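Protein-glutamine gamma-glutamyltransferase (Pseudomonas aeruginosa PAO1, PDB 6G49) displays transglutaminase activity in its periplasmic domain, joining glutamine and lysine side chains of proteins, and is critical for the viability of the bacterium. Local coordinates at residues A[103-108]-A[159-164]. Residues are numbered along the deposited sequence; the frame is centred on the assembly and turned at random. Where two conformers were deposited one is given.
Sequences RGPELR and WPQALR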
loop_
_atom_site.group_PDB
_atom_site.type_symbol
_atom_site.label_atom_id
_atom_site.label_comp_id
_atom_site.label_asym_id
_atom_site.label_seq_id
_atom_site.Cartn_x
_atom_site.Cartn_y
_atom_site.Cartn_z
ATOM N N ARG A 103 9.460 -0.615 18.202
ATOM C CA ARG A 103 10.079 0.576 18.680
ATOM C C ARG A 103 9.139 1.745 18.374
ATOM O O ARG A 103 8.182 1.644 17.593
ATOM C CB ARG A 103 11.493 0.712 18.106
ATOM C CG ARG A 103 11.559 1.396 16.754
ATOM C CD ARG A 103 12.851 1.145 16.001
ATOM N NE ARG A 103 12.585 1.313 14.576
ATOM C CZ ARG A 103 13.438 1.093 13.573
ATOM N NH1 ARG A 103 14.722 0.845 13.805
ATOM N NH2 ARG A 103 12.987 1.144 12.328
ATOM N N GLY A 104 9.351 2.838 19.097
ATOM C CA GLY A 104 8.553 4.018 18.920
ATOM C C GLY A 104 7.189 3.909 19.602
ATOM O O GLY A 104 6.894 3.011 20.384
ATOM N N PRO A 105 6.316 4.882 19.350
ATOM C CA PRO A 105 5.057 4.962 20.100
ATOM C C PRO A 105 4.095 3.827 19.702
ATOM O O PRO A 105 4.141 3.369 18.565
ATOM C CB PRO A 105 4.524 6.347 19.725
ATOM C CG PRO A 105 5.166 6.686 18.409
ATOM C CD PRO A 105 6.476 5.932 18.347
ATOM N N GLU A 106 3.297 3.361 20.664
ATOM C CA GLU A 106 2.211 2.409 20.460
ATOM C C GLU A 106 0.929 3.219 20.295
ATOM O O GLU A 106 0.613 4.030 21.154
ATOM C CB GLU A 106 2.101 1.440 21.629
ATOM C CG GLU A 106 0.999 0.402 21.526
ATOM C CD GLU A 106 0.801 -0.424 22.794
ATOM O OE1 GLU A 106 1.621 -0.267 23.690
ATOM O OE2 GLU A 106 -0.141 -1.230 22.879
ATOM N N LEU A 107 0.182 2.992 19.201
ATOM C CA LEU A 107 -1.109 3.664 18.970
ATOM C C LEU A 107 -2.184 2.609 19.226
ATOM O O LEU A 107 -2.134 1.506 18.720
ATOM C CB LEU A 107 -1.253 4.181 17.536
ATOM C CG LEU A 107 -0.236 5.200 17.049
ATOM C CD1 LEU A 107 -0.526 5.620 15.613
ATOM C CD2 LEU A 107 -0.224 6.418 17.947
ATOM N N ARG A 108 -3.163 2.954 20.053
ATOM C CA ARG A 108 -4.219 2.046 20.469
ATOM C C ARG A 108 -5.567 2.586 20.002
ATOM O O ARG A 108 -5.896 3.784 20.113
ATOM C CB ARG A 108 -4.246 1.884 21.994
ATOM C CG ARG A 108 -3.006 1.207 22.556
ATOM C CD ARG A 108 -3.205 0.882 24.045
ATOM N NE ARG A 108 -2.174 -0.002 24.588
ATOM C CZ ARG A 108 -1.271 0.349 25.506
ATOM N NH1 ARG A 108 -1.320 1.548 26.065
ATOM N NH2 ARG A 108 -0.322 -0.501 25.861
ATOM N N TRP A 159 2.512 -0.150 15.966
ATOM C CA TRP A 159 3.815 0.476 16.116
ATOM C C TRP A 159 4.301 0.949 14.755
ATOM O O TRP A 159 4.942 0.177 14.027
ATOM C CB TRP A 159 4.795 -0.557 16.668
ATOM C CG TRP A 159 4.605 -0.828 18.129
ATOM C CD1 TRP A 159 5.302 -0.253 19.163
ATOM C CD2 TRP A 159 3.653 -1.724 18.726
ATOM N NE1 TRP A 159 4.810 -0.700 20.361
ATOM C CE2 TRP A 159 3.835 -1.639 20.131
ATOM C CE3 TRP A 159 2.712 -2.638 18.236
ATOM C CZ2 TRP A 159 3.073 -2.398 21.019
ATOM C CZ3 TRP A 159 1.948 -3.379 19.123
ATOM C CH2 TRP A 159 2.114 -3.235 20.497
ATOM N N PRO A 160 3.966 2.180 14.354
ATOM C CA PRO A 160 4.265 2.646 13.007
ATOM C C PRO A 160 5.780 2.704 12.733
ATOM O O PRO A 160 6.185 2.666 11.569
ATOM C CB PRO A 160 3.667 4.046 12.983
ATOM C CG PRO A 160 2.514 3.948 13.964
ATOM C CD PRO A 160 3.097 3.117 15.094
ATOM N N GLN A 161 6.572 2.853 13.797
ATOM C CA GLN A 161 8.076 2.959 13.677
ATOM C C GLN A 161 8.758 1.612 13.845
ATOM O O GLN A 161 9.991 1.556 13.915
ATOM C CB GLN A 161 8.588 3.975 14.699
ATOM C CG GLN A 161 8.080 5.362 14.401
ATOM C CD GLN A 161 8.621 6.417 15.338
ATOM O OE1 GLN A 161 9.575 6.203 16.076
ATOM N NE2 GLN A 161 8.001 7.575 15.291
ATOM N N ALA A 162 7.997 0.508 13.904
ATOM C CA ALA A 162 8.578 -0.809 14.102
ATOM C C ALA A 162 9.608 -1.093 13.007
ATOM O O ALA A 162 9.469 -0.633 11.879
ATOM C CB ALA A 162 7.520 -1.884 14.081
ATOM N N LEU A 163 10.702 -1.771 13.382
ATOM C CA LEU A 163 11.691 -2.248 12.394
ATOM C C LEU A 163 11.167 -3.550 11.800
ATOM O O LEU A 163 10.834 -4.477 12.506
ATOM C CB LEU A 163 13.018 -2.456 13.128
ATOM C CG LEU A 163 14.180 -2.982 12.305
ATOM C CD1 LEU A 163 14.532 -2.013 11.206
ATOM C CD2 LEU A 163 15.395 -3.193 13.223
ATOM N N ARG A 164 11.077 -3.576 10.481
ATOM C CA ARG A 164 10.541 -4.722 9.787
ATOM C C ARG A 164 11.518 -5.504 8.939
ATOM O O ARG A 164 12.024 -5.013 7.950
ATOM C CB ARG A 164 9.373 -4.284 8.913
ATOM C CG ARG A 164 8.384 -3.393 9.625
ATOM C CD ARG A 164 7.146 -3.190 8.792
ATOM N NE ARG A 164 7.280 -2.049 7.905
ATOM C CZ ARG A 164 6.871 -2.048 6.653
ATOM N NH1 ARG A 164 6.313 -3.142 6.167
ATOM N NH2 ARG A 164 7.024 -0.971 5.895
HETATM O O HOH W 1 6.009 2.920 16.657
HETATM O O HOH W 2 11.109 0.889 10.259
#
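The indole of Trp159 carries the side chain of Glu106 on one face, and Arg103 O lies at its edge, in the ring plane. Glu106 CG sits 4.0 Å from the centroid of the six-membered ring of Trp159, a CH-pi contact displaced toward the rim. With chi1 at 180° the Glu106 chain extends away from its backbone N, and this carries CB, CG and CD along the indole beside CE2 and CZ2. The carboxylate tilts 22° from the ring plane, with CD 3.5 Å from Trp159 CZ2. Its OE2 is hydrogen-bonded to Ser157, and OE1 makes a charge-only pair with Arg108.

The guanidinium of Arg103 has CB of Leu163 over the centre of one face. At its edge, NE donates to Gln161 O over 2.7 Å, and the oxygen is nearly in the guanidinium plane. The approach is almost head-on to the carbonyl, with a C=O...N angle of 169°. NH2 adds a weak bond to the same oxygen. A second edge partner, a water, links NH2 weakly to Ala162 O. These contacts belong to one of two deposited conformers of Arg103, so the grip is probably not permanent.

Between the two ends, Pro105 CD packs on the amide carbon CD of Gln161 at 3.7 Å. Another water bridges the backbones here: it donates to Arg103 O and Pro105 O and accepts from Gln161 N. Where strand 107-113 starts, Leu107 CD1 meets Pro160 CG at 3.8 Å.

Trp159 to Ala162 form a type I beta turn, closed by Ala162 N bonding to Trp159 O at 3.1 Å. The contact is a water-bridged surface packing of loop 103-106 against this turn, beside the ends of two neighbouring strands, 107-113 and 152-158, of the six-stranded antiparallel sheet and away from the proposed Cys-His-Asp active site.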